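Local coordinates for protein archaemetzincin (Archaeoglobus fulgidus, PDB 3ZVS) that probably acts as a zinc-dependent metalloprotease, holding one catalytic and one apparently structural zinc ion, although its natural substrate is unknown, at residues A19-K24 against L106-V111; S36-K41 against R48-T53; N130-R135 against R152-K157. All blocks are in the same frame, centred on the assembly; numbering follows the deposited sequence. Where two conformers were deposited one is given.

How the contacts relate
From the N terminus, helix 12-26 supplies the first half of contact 1, and helix 104-122 closes that long loop only after the central sheet has been laid down. Contact 2 is nested inside it: the loop after strand 29-32 meets strand 49-51, just before helix 52-58, closing a short turn-back round strand 43-44. It lies on the opposite side of the chain's centre from contact 1, the two centres being about 23 Å apart. Contact 3 follows in series. Beyond the zinc-binding helix 104-122, residues 130-135 join helix 152-157 round the second zinc, and the centre of contact 3 lies about 18 Å from that of contact 1.

Contact 1: A19-K24 against L106-V111; sequences ANSLPK and LYRERV
Arg-108 reaches out from helix 104-122 and brings its guanidinium up to the hydroxyl of Ser-21 on helix 12-26, a surface link between two helices of the metzincin fold. Helix 104-122 is the one that carries, further along, the zinc-binding HExxH motif with His-117, Glu-118 and His-121. The two backbones are well separated here, with Ser-21 CA and Glu-109 CA 10.2 Å apart, so a long side chain is needed to span the interval. Arg-108 meets the need by staying stretched: its CG lies opposite the backbone N (chi1 -173°) and the chain continues extended to NE. Ser-21 answers with a short side chain that comes at the guanidinium obliquely. The resulting bond is weak: Arg-108 NH2 stands 3.2 Å from Ser-21 OG, and the N-H...O angle is only 128°. The stronger partner of the hydroxyl lies in its own helix, the carbonyl oxygen of Val-17; Ser-21 was also modelled in two conformers, so the bond to Arg-108 is best taken as doubtful. Beneath this polar surface the helices meet through mainly apolar side chains: Val-111 rests on Leu-18, and Leu-22 on Val-116 and Ile-119. A residue after Leu-22, Pro-23 has no N-H to give to the preceding turn, in keeping with the kink of helix 12-26. Water supplements the direct link. One molecule joins the carbonyl oxygen of Asn-20 to the arginine through two weak bonds. The other makes a better bridge, accepting in the plane of the guanidinium from Arg-108 NH2 at 2.9 Å and from the side-chain amide nitrogen ND2 of Asn-20 at 3.2 Å.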
ATOM      1  N   ALA A  19     -10.558   0.720   5.289  1.00 11.76           N
ATOM      2  CA  ALA A  19     -11.504   1.780   5.644  1.00 15.51           C
ATOM      3  C   ALA A  19     -11.712   1.865   7.177  1.00 16.18           C
ATOM      4  O   ALA A  19     -11.902   2.960   7.714  1.00 17.56           O
ATOM      5  CB  ALA A  19     -12.859   1.618   4.890  1.00 13.45           C
ATOM      6  N   ASN A  20     -11.631   0.720   7.845  1.00 11.38           N
ATOM      7  CA  ASN A  20     -11.860   0.618   9.280  1.00 15.13           C
ATOM      8  C   ASN A  20     -10.624   0.926  10.129  1.00 16.54           C
ATOM      9  O   ASN A  20     -10.758   1.294  11.293  1.00 18.88           O
ATOM     10  CB  ASN A  20     -12.324  -0.794   9.639  1.00 16.47           C
ATOM     11  CG  ASN A  20     -13.702  -1.112   9.120  1.00 28.91           C
ATOM     12  OD1 ASN A  20     -14.489  -0.219   8.830  1.00 26.41           O
ATOM     13  ND2 ASN A  20     -13.999  -2.403   8.995  1.00 31.78           N
ATOM     14  N   SER A  21      -9.430   0.778   9.570  1.00 14.00           N
ATOM     15  CA  SER A  21      -8.180   0.920  10.328  0.52 12.98           C
ATOM     16  C   SER A  21      -7.469   2.245  10.094  1.00 16.64           C
ATOM     17  O   SER A  21      -6.901   2.836  11.031  1.00 17.56           O
ATOM     18  CB  SER A  21      -7.216  -0.204   9.974  0.52 15.35           C
ATOM     19  OG  SER A  21      -7.810  -1.461  10.162  0.52 18.44           O
ATOM     20  N   LEU A  22      -7.466   2.725   8.856  1.00 14.16           N
ATOM     21  CA  LEU A  22      -6.695   3.912   8.514  1.00 14.30           C
ATOM     22  C   LEU A  22      -7.129   5.250   9.129  1.00 15.87           C
ATOM     23  O   LEU A  22      -6.272   6.109   9.389  1.00 16.55           O
ATOM     24  CB  LEU A  22      -6.576   4.053   7.003  1.00 12.76           C
ATOM     25  CG  LEU A  22      -5.861   2.962   6.195  1.00 14.30           C
ATOM     26  CD1 LEU A  22      -5.913   3.306   4.713  1.00 14.03           C
ATOM     27  CD2 LEU A  22      -4.413   2.742   6.629  1.00 16.34           C
ATOM     28  N   PRO A  23      -8.431   5.463   9.348  1.00 15.95           N
ATOM     29  CA  PRO A  23      -8.815   6.758   9.942  1.00 17.81           C
ATOM     30  C   PRO A  23      -8.115   7.048  11.262  1.00 18.70           C
ATOM     31  O   PRO A  23      -7.593   8.144  11.438  1.00 21.06           O
ATOM     32  CB  PRO A  23     -10.325   6.601  10.146  1.00 18.96           C
ATOM     33  CG  PRO A  23     -10.739   5.632   9.067  1.00 16.96           C
ATOM     34  CD  PRO A  23      -9.606   4.650   8.987  1.00 17.03           C
ATOM     35  N   LYS A  24      -8.073   6.069  12.151  1.00 16.45           N
ATOM     36  CA  LYS A  24      -7.462   6.276  13.457  1.00 17.44           C
ATOM     37  C   LYS A  24      -5.951   6.455  13.329  1.00 26.04           C
ATOM     38  O   LYS A  24      -5.369   7.287  14.017  1.00 25.16           O
ATOM     39  CB  LYS A  24      -7.793   5.089  14.358  1.00 22.16           C
ATOM     40  CG  LYS A  24      -7.190   5.179  15.736  1.00 34.91           C
ATOM     41  CD  LYS A  24      -7.378   3.877  16.477  1.00 42.27           C
ATOM     42  CE  LYS A  24      -6.614   3.888  17.792  1.00 57.25           C
ATOM     43  NZ  LYS A  24      -6.902   2.670  18.591  1.00 67.36           N
ATOM     44  N   LEU A 106      -3.317 -12.688  10.649  1.00 11.57           N
ATOM     45  CA  LEU A 106      -1.986 -12.294  10.215  1.00 11.93           C
ATOM     46  C   LEU A 106      -2.082 -11.587   8.869  1.00 11.81           C
ATOM     47  O   LEU A 106      -1.412 -10.587   8.648  1.00 10.35           O
ATOM     48  CB  LEU A 106      -1.074 -13.510  10.128  1.00 13.53           C
ATOM     49  CG  LEU A 106       0.379 -13.271   9.699  1.00 12.12           C
ATOM     50  CD1 LEU A 106       1.062 -12.363  10.710  1.00 15.91           C
ATOM     51  CD2 LEU A 106       1.140 -14.563   9.528  1.00 13.95           C
ATOM     52  N   TYR A 107      -2.929 -12.104   7.979  1.00 11.51           N
ATOM     53  CA  TYR A 107      -3.115 -11.453   6.681  1.00  9.11           C
ATOM     54  C   TYR A 107      -3.596 -10.036   6.888  1.00 10.25           C
ATOM     55  O   TYR A 107      -3.070  -9.080   6.306  1.00  9.96           O
ATOM     56  CB  TYR A 107      -4.134 -12.220   5.871  1.00 11.01           C
ATOM     57  CG  TYR A 107      -4.366 -11.638   4.487  1.00 11.92           C
ATOM     58  CD1 TYR A 107      -3.370 -11.667   3.521  1.00 11.54           C
ATOM     59  CD2 TYR A 107      -5.598 -11.103   4.144  1.00 12.10           C
ATOM     60  CE1 TYR A 107      -3.626 -11.150   2.255  1.00 10.09           C
ATOM     61  CE2 TYR A 107      -5.846 -10.601   2.861  1.00 13.59           C
ATOM     62  CZ  TYR A 107      -4.842 -10.637   1.943  1.00  9.86           C
ATOM     63  OH  TYR A 107      -5.053 -10.160   0.640  1.00 12.00           O
ATOM     64  N   ARG A 108      -4.591  -9.862   7.757  1.00 11.06           N
ATOM     65  CA  ARG A 108      -5.125  -8.552   8.029  1.00  9.29           C
ATOM     66  C   ARG A 108      -4.031  -7.607   8.544  1.00 12.15           C
ATOM     67  O   ARG A 108      -3.928  -6.466   8.133  1.00 11.15           O
ATOM     68  CB  ARG A 108      -6.253  -8.663   9.056  1.00 14.45           C
ATOM     69  CG  ARG A 108      -6.965  -7.391   9.264  1.00 14.40           C
ATOM     70  CD  ARG A 108      -7.856  -7.436  10.497  1.00 17.19           C
ATOM     71  NE  ARG A 108      -8.767  -6.304  10.484  1.00 21.68           N
ATOM     72  CZ  ARG A 108      -8.465  -5.106  10.961  1.00 22.92           C
ATOM     73  NH1 ARG A 108      -7.279  -4.890  11.523  1.00 22.90           N
ATOM     74  NH2 ARG A 108      -9.369  -4.125  10.873  1.00 25.92           N
ATOM     75  N   GLU A 109      -3.230  -8.093   9.481  1.00 10.31           N
ATOM     76  CA  GLU A 109      -2.182  -7.285  10.063  1.00 11.79           C
ATOM     77  C   GLU A 109      -1.172  -6.850   8.990  1.00 11.22           C
ATOM     78  O   GLU A 109      -0.738  -5.691   8.947  1.00 12.57           O
ATOM     79  CB  GLU A 109      -1.496  -8.111  11.140  1.00 13.30           C
ATOM     80  CG  GLU A 109      -0.421  -7.365  11.830  1.00 20.60           C
ATOM     81  CD  GLU A 109       0.277  -8.180  12.903  1.00 20.49           C
ATOM     82  OE1 GLU A 109       0.731  -9.304  12.622  1.00 21.51           O
ATOM     83  OE2 GLU A 109       0.429  -7.637  14.017  1.00 23.05           O
ATOM     84  N   ARG A 110      -0.825  -7.767   8.099  1.00  9.57           N
ATOM     85  CA  ARG A 110       0.102  -7.451   7.017  1.00 10.38           C
ATOM     86  C   ARG A 110      -0.491  -6.399   6.080  1.00 12.38           C
ATOM     87  O   ARG A 110       0.205  -5.485   5.642  1.00  9.69           O
ATOM     88  CB  ARG A 110       0.378  -8.689   6.194  1.00  8.02           C
ATOM     89  CG  ARG A 110       1.240  -9.721   6.913  1.00  8.94           C
ATOM     90  CD  ARG A 110       1.322 -10.989   6.121  1.00 10.90           C
ATOM     91  NE  ARG A 110       2.270 -11.929   6.708  1.00 12.03           N
ATOM     92  CZ  ARG A 110       2.617 -13.081   6.148  1.00 12.84           C
ATOM     93  NH1 ARG A 110       2.064 -13.485   5.017  1.00 13.75           N
ATOM     94  NH2 ARG A 110       3.512 -13.853   6.738  1.00 14.70           N
ATOM     95  N   VAL A 111      -1.767  -6.540   5.749  1.00  9.65           N
ATOM     96  CA  VAL A 111      -2.404  -5.573   4.871  1.00  9.42           C
ATOM     97  C   VAL A 111      -2.346  -4.163   5.460  1.00 10.38           C
ATOM     98  O   VAL A 111      -2.019  -3.189   4.772  1.00  9.51           O
ATOM     99  CB  VAL A 111      -3.852  -5.989   4.577  1.00  9.81           C
ATOM    100  CG1 VAL A 111      -4.599  -4.869   3.884  1.00 10.55           C
ATOM    101  CG2 VAL A 111      -3.877  -7.245   3.744  1.00 10.67           C
TER
HETATM  102  O   HOH W   1      -9.923  -1.434  12.967  1.00 30.27           O
HETATM  103  O   HOH W   2     -11.979  -4.815   9.714  1.00 31.13           O

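Contact 2: S36-K41 against R48-T53; sequences SDVSLK and RQYNST
Tyr-50 OH has two polar partners: a water donates to it at 2.7 Å, and it is hydrogen-bonded to a malonate ion, probably from the crystallisation liquor. The same water also donates to Val-38 O, again at 2.7 Å, and so bridges the phenol to the backbone of the loop 36-41. Tyrosine suits this place because its polar tip can use such partners while the ring serves as a broad apolar plate. Over one face of the plate sits the methyl CG1 of Val-38, 3.8 Å from the centroid of the Tyr-50 ring and 20° off its normal, a CH-pi contact. Val-38 achieves this with CG1 turned between its backbone N and carbonyl carbon (chi1 67°). At the rim, in the ring plane, lies Ser-39 O, 3.4 Å from Tyr-50 CE2, where the slightly positive aromatic C-H edge suits a carbonyl oxygen. Leu-40 starts out pointing away, but its end swings back and sets CD2 3.6 Å from Tyr-50 OH. The loop is shaped by an ST turn, in which Ser-39 OG accepts from Lys-41 N at 3.1 Å. The ring of Tyr-43 meets that of Tyr-50, planes at about 50°, while Asn-51 takes the N-cap position of helix 52-58 and caps Cys-54 N, next to the disulfide between Cys-42 and Cys-54. Loop 36-41 thus packs on the middle strand, 49-51, of a small sheet flanked by 43-44 (antiparallel) and 73-74 (parallel), strands 43-44 and 49-51 forming a beta hairpin with a G1 bulge where Arg-48 and Gln-49 face Asn-44.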
ATOM      1  N   SER A  36     -12.769  -0.927  -9.503  1.00 13.79           N
ATOM      2  CA  SER A  36     -12.546  -1.141 -10.920  1.00 13.70           C
ATOM      3  C   SER A  36     -11.541  -2.260 -11.051  1.00 15.97           C
ATOM      4  O   SER A  36     -10.810  -2.583 -10.108  1.00 13.91           O
ATOM      5  CB  SER A  36     -12.064   0.147 -11.643  1.00 14.29           C
ATOM      6  OG  SER A  36     -10.753   0.519 -11.276  1.00 23.57           O
ATOM      7  N   ASP A  37     -11.502  -2.900 -12.210  1.00 14.89           N
ATOM      8  CA  ASP A  37     -10.451  -3.860 -12.474  1.00 12.58           C
ATOM      9  C   ASP A  37      -9.164  -3.114 -12.794  1.00 14.36           C
ATOM     10  O   ASP A  37      -9.184  -2.110 -13.518  1.00 17.88           O
ATOM     11  CB  ASP A  37     -10.813  -4.747 -13.666  1.00 15.66           C
ATOM     12  CG  ASP A  37     -12.037  -5.609 -13.425  1.00 20.41           C
ATOM     13  OD1 ASP A  37     -12.495  -5.786 -12.275  1.00 20.70           O
ATOM     14  OD2 ASP A  37     -12.584  -6.105 -14.433  1.00 29.01           O
ATOM     15  N   VAL A  38      -8.030  -3.613 -12.298  1.00 12.85           N
ATOM     16  CA  VAL A  38      -6.755  -3.003 -12.586  1.00 13.36           C
ATOM     17  C   VAL A  38      -6.552  -3.016 -14.117  1.00 14.42           C
ATOM     18  O   VAL A  38      -6.946  -3.967 -14.802  1.00 13.67           O
ATOM     19  CB  VAL A  38      -5.622  -3.652 -11.745  1.00 16.17           C
ATOM     20  CG1 VAL A  38      -5.380  -5.119 -12.147  1.00 15.82           C
ATOM     21  CG2 VAL A  38      -4.368  -2.828 -11.838  1.00 16.65           C
ATOM     22  N   SER A  39      -5.985  -1.939 -14.648  1.00 14.49           N
ATOM     23  CA  SER A  39      -5.897  -1.775 -16.105  1.00 14.85           C
ATOM     24  C   SER A  39      -4.998  -2.816 -16.758  1.00 11.95           C
ATOM     25  O   SER A  39      -3.843  -2.972 -16.386  1.00 12.98           O
ATOM     26  CB  SER A  39      -5.390  -0.375 -16.444  1.00 18.95           C
ATOM     27  OG  SER A  39      -5.361  -0.210 -17.871  1.00 21.00           O
ATOM     28  N   LEU A  40      -5.529  -3.487 -17.797  1.00 14.84           N
ATOM     29  CA  LEU A  40      -4.705  -4.327 -18.659  1.00 14.76           C
ATOM     30  C   LEU A  40      -3.583  -3.572 -19.374  1.00 12.44           C
ATOM     31  O   LEU A  40      -2.601  -4.184 -19.764  1.00 13.09           O
ATOM     32  CB  LEU A  40      -5.574  -5.081 -19.671  1.00 16.41           C
ATOM     33  CG  LEU A  40      -6.418  -6.185 -19.059  1.00 13.95           C
ATOM     34  CD1 LEU A  40      -7.449  -6.649 -20.094  1.00 19.09           C
ATOM     35  CD2 LEU A  40      -5.604  -7.355 -18.556  1.00 14.73           C
ATOM     36  N   LYS A  41      -3.684  -2.248 -19.498  1.00 13.64           N
ATOM     37  CA  LYS A  41      -2.578  -1.447 -20.015  1.00 16.05           C
ATOM     38  C   LYS A  41      -1.312  -1.699 -19.214  1.00 14.90           C
ATOM     39  O   LYS A  41      -0.221  -1.553 -19.709  1.00 15.85           O
ATOM     40  CB  LYS A  41      -2.882   0.054 -19.927  1.00 20.13           C
ATOM     41  CG  LYS A  41      -4.064   0.518 -20.773  1.00 33.92           C
ATOM     42  CD  LYS A  41      -3.764   0.396 -22.258  1.00 35.14           C
ATOM     43  CE  LYS A  41      -4.958   0.846 -23.119  1.00 41.19           C
ATOM     44  NZ  LYS A  41      -5.268   2.292 -22.941  1.00 51.39           N
ATOM     45  N   ARG A  48       3.387 -12.050 -16.104  1.00 16.48           N
ATOM     46  CA  ARG A  48       2.088 -12.278 -15.491  1.00 16.79           C
ATOM     47  C   ARG A  48       1.957 -11.447 -14.194  1.00 16.53           C
ATOM     48  O   ARG A  48       1.363 -11.884 -13.203  1.00 16.56           O
ATOM     49  CB  ARG A  48       1.856 -13.783 -15.296  1.00 24.09           C
ATOM     50  CG  ARG A  48       2.011 -14.525 -16.645  1.00 27.56           C
ATOM     51  CD  ARG A  48       1.329 -15.905 -16.783  1.00 42.84           C
ATOM     52  NE  ARG A  48       1.684 -16.484 -18.092  1.00 48.90           N
ATOM     53  CZ  ARG A  48       1.323 -17.688 -18.531  1.00 54.65           C
ATOM     54  NH1 ARG A  48       0.577 -18.496 -17.781  1.00 57.83           N
ATOM     55  NH2 ARG A  48       1.713 -18.088 -19.737  1.00 57.13           N
ATOM     56  N   GLN A  49       2.521 -10.238 -14.239  1.00 13.28           N
ATOM     57  CA  GLN A  49       2.442  -9.235 -13.186  1.00 12.49           C
ATOM     58  C   GLN A  49       2.072  -7.900 -13.773  1.00 12.71           C
ATOM     59  O   GLN A  49       2.296  -7.658 -14.968  1.00 10.87           O
ATOM     60  CB  GLN A  49       3.790  -9.052 -12.474  1.00 11.96           C
ATOM     61  CG  GLN A  49       4.365 -10.284 -11.854  1.00 13.57           C
ATOM     62  CD  GLN A  49       5.773 -10.052 -11.358  1.00 12.27           C
ATOM     63  OE1 GLN A  49       6.653  -9.735 -12.153  1.00 13.25           O
ATOM     64  NE2 GLN A  49       6.011 -10.187 -10.062  1.00 11.72           N
ATOM     65  N   TYR A  50       1.562  -7.001 -12.939  1.00  9.92           N
ATOM     66  CA  TYR A  50       1.233  -5.644 -13.326  1.00  9.36           C
ATOM     67  C   TYR A  50       2.335  -4.702 -12.881  1.00 10.64           C
ATOM     68  O   TYR A  50       2.937  -4.858 -11.796  1.00 11.37           O
ATOM     69  CB  TYR A  50      -0.125  -5.222 -12.732  1.00 10.08           C
ATOM     70  CG  TYR A  50      -1.297  -5.932 -13.363  1.00  9.60           C
ATOM     71  CD1 TYR A  50      -1.577  -7.267 -13.056  1.00  9.38           C
ATOM     72  CD2 TYR A  50      -2.129  -5.278 -14.281  1.00 10.09           C
ATOM     73  CE1 TYR A  50      -2.654  -7.951 -13.652  1.00 10.72           C
ATOM     74  CE2 TYR A  50      -3.208  -5.931 -14.872  1.00  8.27           C
ATOM     75  CZ  TYR A  50      -3.476  -7.254 -14.560  1.00 10.66           C
ATOM     76  OH  TYR A  50      -4.541  -7.898 -15.170  1.00 11.16           O
ATOM     77  N   ASN A  51       2.653  -3.717 -13.716  1.00 10.19           N
ATOM     78  CA  ASN A  51       3.664  -2.746 -13.368  1.00 10.01           C
ATOM     79  C   ASN A  51       3.085  -1.659 -12.469  1.00 10.68           C
ATOM     80  O   ASN A  51       2.095  -0.991 -12.801  1.00 11.12           O
ATOM     81  CB  ASN A  51       4.243  -2.140 -14.645  1.00  9.90           C
ATOM     82  CG  ASN A  51       5.325  -1.137 -14.347  1.00 11.01           C
ATOM     83  OD1 ASN A  51       5.051   0.006 -14.017  1.00 11.46           O
ATOM     84  ND2 ASN A  51       6.579  -1.577 -14.428  1.00 13.92           N
ATOM     85  N   SER A  52       3.697  -1.494 -11.285  1.00  9.77           N
ATOM     86  CA  SER A  52       3.221  -0.541 -10.311  1.00  9.73           C
ATOM     87  C   SER A  52       3.284   0.912 -10.721  1.00  9.63           C
ATOM     88  O   SER A  52       2.395   1.713 -10.366  1.00 12.47           O
ATOM     89  CB  SER A  52       4.019  -0.741  -8.997  1.00 11.32           C
ATOM     90  OG  SER A  52       5.410  -0.508  -9.170  1.00 11.74           O
ATOM     91  N   THR A  53       4.321   1.263 -11.506  1.00 10.87           N
ATOM     92  CA  THR A  53       4.506   2.633 -11.959  1.00 14.05           C
ATOM     93  C   THR A  53       3.378   3.025 -12.916  1.00 12.32           C
ATOM     94  O   THR A  53       2.840   4.117 -12.855  1.00 13.21           O
ATOM     95  CB  THR A  53       5.862   2.778 -12.643  1.00 13.44           C
ATOM     96  OG1 THR A  53       6.855   2.120 -11.849  1.00 14.18           O
ATOM     97  CG2 THR A  53       6.238   4.246 -12.820  1.00 19.35           C
TER
HETATM   98  O   HOH W   3      -6.980  -6.671 -15.117  1.00 13.03           O

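Contact 3: N130-R135 against R152-K157; sequences NNCVMR and RECASK. With ZN (zinc ion), chain E.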
ATOM      1  N   ASN A 130      14.501   2.330  12.072  1.00 10.48           N
ATOM      2  CA  ASN A 130      14.063   2.142  13.452  1.00 12.36           C
ATOM      3  C   ASN A 130      13.011   1.039  13.574  1.00 12.38           C
ATOM      4  O   ASN A 130      12.649   0.416  12.569  1.00 12.17           O
ATOM      5  CB  ASN A 130      13.495   3.443  14.014  1.00 11.09           C
ATOM      6  CG  ASN A 130      14.462   4.584  13.953  1.00 10.70           C
ATOM      7  OD1 ASN A 130      15.681   4.388  13.942  1.00 11.94           O
ATOM      8  ND2 ASN A 130      13.925   5.791  13.910  1.00  9.98           N
ATOM      9  N   ASN A 131      12.522   0.802  14.786  1.00 13.66           N
ATOM     10  CA  ASN A 131      11.457  -0.148  15.031  1.00 12.23           C
ATOM     11  C   ASN A 131      10.199   0.555  14.576  1.00 13.30           C
ATOM     12  O   ASN A 131       9.578   1.276  15.336  1.00 13.28           O
ATOM     13  CB  ASN A 131      11.418  -0.433  16.526  1.00 15.59           C
ATOM     14  CG  ASN A 131      10.589  -1.635  16.877  1.00 17.79           C
ATOM     15  OD1 ASN A 131       9.703  -2.030  16.124  1.00 20.46           O
ATOM     16  ND2 ASN A 131      10.856  -2.222  18.040  1.00 17.40           N
ATOM     17  N   CYS A 132       9.849   0.390  13.295  1.00 13.59           N
ATOM     18  CA  CYS A 132       8.964   1.327  12.614  1.00 11.17           C
ATOM     19  C   CYS A 132       8.329   0.660  11.401  1.00  9.46           C
ATOM     20  O   CYS A 132       9.003  -0.072  10.684  1.00 11.58           O
ATOM     21  CB  CYS A 132       9.784   2.533  12.142  1.00 10.60           C
ATOM     22  SG  CYS A 132       8.792   3.882  11.434  1.00 10.89           S
ATOM     23  N   VAL A 133       7.063   1.020  11.129  1.00  9.68           N
ATOM     24  CA  VAL A 133       6.360   0.544   9.934  1.00  9.51           C
ATOM     25  C   VAL A 133       7.033   1.017   8.643  1.00 11.06           C
ATOM     26  O   VAL A 133       6.834   0.395   7.603  1.00 10.25           O
ATOM     27  CB  VAL A 133       4.891   1.024  10.012  1.00  9.62           C
ATOM     28  CG1 VAL A 133       4.776   2.539   9.858  1.00 10.51           C
ATOM     29  CG2 VAL A 133       4.022   0.286   9.009  1.00 10.96           C
ATOM     30  N   MET A 134       7.807   2.111   8.702  1.00  9.95           N
ATOM     31  CA  MET A 134       8.535   2.603   7.547  1.00  9.36           C
ATOM     32  C   MET A 134       9.817   1.851   7.214  1.00  8.38           C
ATOM     33  O   MET A 134      10.468   2.190   6.217  1.00  9.97           O
ATOM     34  CB  MET A 134       8.809   4.126   7.646  1.00 10.21           C
ATOM     35  CG  MET A 134       7.545   5.023   7.551  1.00 10.16           C
ATOM     36  SD  MET A 134       6.441   4.622   6.157  1.00 10.42           S
ATOM     37  CE  MET A 134       7.576   4.769   4.745  1.00 11.33           C
ATOM     38  N   ARG A 135      10.165   0.818   7.966  1.00  9.44           N
ATOM     39  CA  ARG A 135      11.265  -0.055   7.531  1.00 10.54           C
ATOM     40  C   ARG A 135      10.932  -0.650   6.185  1.00 10.81           C
ATOM     41  O   ARG A 135       9.789  -1.094   5.948  1.00 10.58           O
ATOM     42  CB  ARG A 135      11.414  -1.250   8.464  1.00 15.01           C
ATOM     43  CG  ARG A 135      12.094  -1.009   9.776  1.00 17.83           C
ATOM     44  CD  ARG A 135      12.396  -2.406  10.386  1.00 24.79           C
ATOM     45  NE  ARG A 135      12.629  -2.362  11.825  1.00 26.94           N
ATOM     46  CZ  ARG A 135      12.427  -3.374  12.650  1.00 23.93           C
ATOM     47  NH1 ARG A 135      11.944  -4.542  12.205  1.00 21.90           N
ATOM     48  NH2 ARG A 135      12.718  -3.213  13.927  1.00 31.34           N
ATOM     49  N   ARG A 152       8.751   7.260  16.833  1.00 11.93           N
ATOM     50  CA  ARG A 152       8.598   8.640  17.281  1.00 10.95           C
ATOM     51  C   ARG A 152       9.196   9.642  16.301  1.00 11.49           C
ATOM     52  O   ARG A 152       8.687  10.732  16.123  1.00 13.74           O
ATOM     53  CB  ARG A 152       9.218   8.845  18.686  1.00 12.15           C
ATOM     54  CG  ARG A 152       8.576   8.005  19.755  1.00 11.89           C
ATOM     55  CD  ARG A 152       9.156   8.288  21.157  1.00 12.37           C
ATOM     56  NE  ARG A 152      10.490   7.729  21.351  1.00 11.60           N
ATOM     57  CZ  ARG A 152      11.624   8.424  21.437  1.00 11.83           C
ATOM     58  NH1 ARG A 152      11.633   9.726  21.317  1.00 12.04           N
ATOM     59  NH2 ARG A 152      12.781   7.771  21.615  1.00 10.99           N
ATOM     60  N   GLU A 153      10.276   9.267  15.625  1.00 11.14           N
ATOM     61  CA  GLU A 153      10.858  10.146  14.637  1.00 11.92           C
ATOM     62  C   GLU A 153       9.916  10.362  13.457  1.00 16.20           C
ATOM     63  O   GLU A 153       9.701  11.485  13.027  1.00 16.01           O
ATOM     64  CB  GLU A 153      12.206   9.633  14.151  1.00 13.52           C
ATOM     65  CG  GLU A 153      13.258   9.737  15.242  1.00 13.35           C
ATOM     66  CD  GLU A 153      14.636   9.494  14.713  1.00 14.41           C
ATOM     67  OE1 GLU A 153      14.801   8.609  13.834  1.00 13.06           O
ATOM     68  OE2 GLU A 153      15.580  10.193  15.172  1.00 15.55           O
ATOM     69  N   CYS A 154       9.383   9.279  12.902  1.00 12.98           N
ATOM     70  CA  CYS A 154       8.515   9.410  11.739  1.00 12.31           C
ATOM     71  C   CYS A 154       7.216  10.074  12.095  1.00 14.18           C
ATOM     72  O   CYS A 154       6.698  10.895  11.319  1.00 14.62           O
ATOM     73  CB  CYS A 154       8.269   8.040  11.152  1.00 13.69           C
ATOM     74  SG  CYS A 154       9.682   7.338  10.276  1.00 12.52           S
ATOM     75  N   ALA A 155       6.691   9.767  13.274  1.00 12.17           N
ATOM     76  CA  ALA A 155       5.433  10.368  13.720  1.00 13.61           C
ATOM     77  C   ALA A 155       5.587  11.884  13.835  1.00 18.73           C
ATOM     78  O   ALA A 155       4.662  12.630  13.498  1.00 21.84           O
ATOM     79  CB  ALA A 155       4.982   9.770  15.007  1.00 14.72           C
ATOM     80  N   SER A 156       6.762  12.341  14.251  1.00 14.39           N
ATOM     81  CA  SER A 156       6.994  13.772  14.445  1.00 18.52           C
ATOM     82  C   SER A 156       6.973  14.529  13.120  1.00 26.26           C
ATOM     83  O   SER A 156       6.676  15.714  13.083  1.00 26.39           O
ATOM     84  CB  SER A 156       8.319  13.994  15.170  1.00 18.41           C
ATOM     85  OG  SER A 156       9.425  13.783  14.346  1.00 19.46           O
ATOM     86  N   LYS A 157       7.255  13.821  12.036  1.00 24.03           N
ATOM     87  CA  LYS A 157       7.427  14.425  10.714  1.00 27.69           C
ATOM     88  C   LYS A 157       6.114  14.497   9.920  1.00 30.60           C
ATOM     89  O   LYS A 157       6.036  15.187   8.897  1.00 36.36           O
ATOM     90  CB  LYS A 157       8.446  13.618   9.914  1.00 24.32           C
ATOM     91  CG  LYS A 157       9.898  13.711  10.361  1.00 23.27           C
ATOM     92  CD  LYS A 157      10.710  12.723   9.508  1.00 28.98           C
ATOM     93  CE  LYS A 157      12.207  12.848   9.666  1.00 40.59           C
ATOM     94  NZ  LYS A 157      12.668  12.206  10.898  1.00 41.27           N
TER
HETATM   95 ZN    ZN E1160      10.410   5.589  11.608  1.00 11.64          ZN
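Cys-132 and Cys-154 meet through a shared zinc ion, which Cys-132 SG binds at 2.4 Å and Cys-154 SG at 2.3 Å. Cys-128 and Cys-151 complete this four-cysteine site, which seems to be structural. Cysteine fits because its thiolate is a soft ligand for zinc. Among the hydrogen bonds, the Cys-132 sulfur also accepts from Met-134 N at 3.4 Å, and Asn-130 ND2 donates to Glu-153 OE1 at 3.0 Å. That oxygen lies in the amide plane of Asn-130, yet is itself approached from above the carboxylate plane, the two planes being 46° apart. Arg-135 NE reaches back to Asn-130 O at 2.9 Å. Residues 132-135 form a type I turn, closed by Arg-135 N to Cys-132 O, and its methionine is consistent with the Met-turn of metzincins, which lies beneath the catalytic zinc: Met-134 touches His-117 and His-121, and Val-133 O accepts from His-117 ND1. Apolar contact is slight. Met-134 points its CB toward helix 152-157, and its CG comes 4.2 Å from Cys-154 SG before chi2 and chi3 fold the rest of the chain off in another direction.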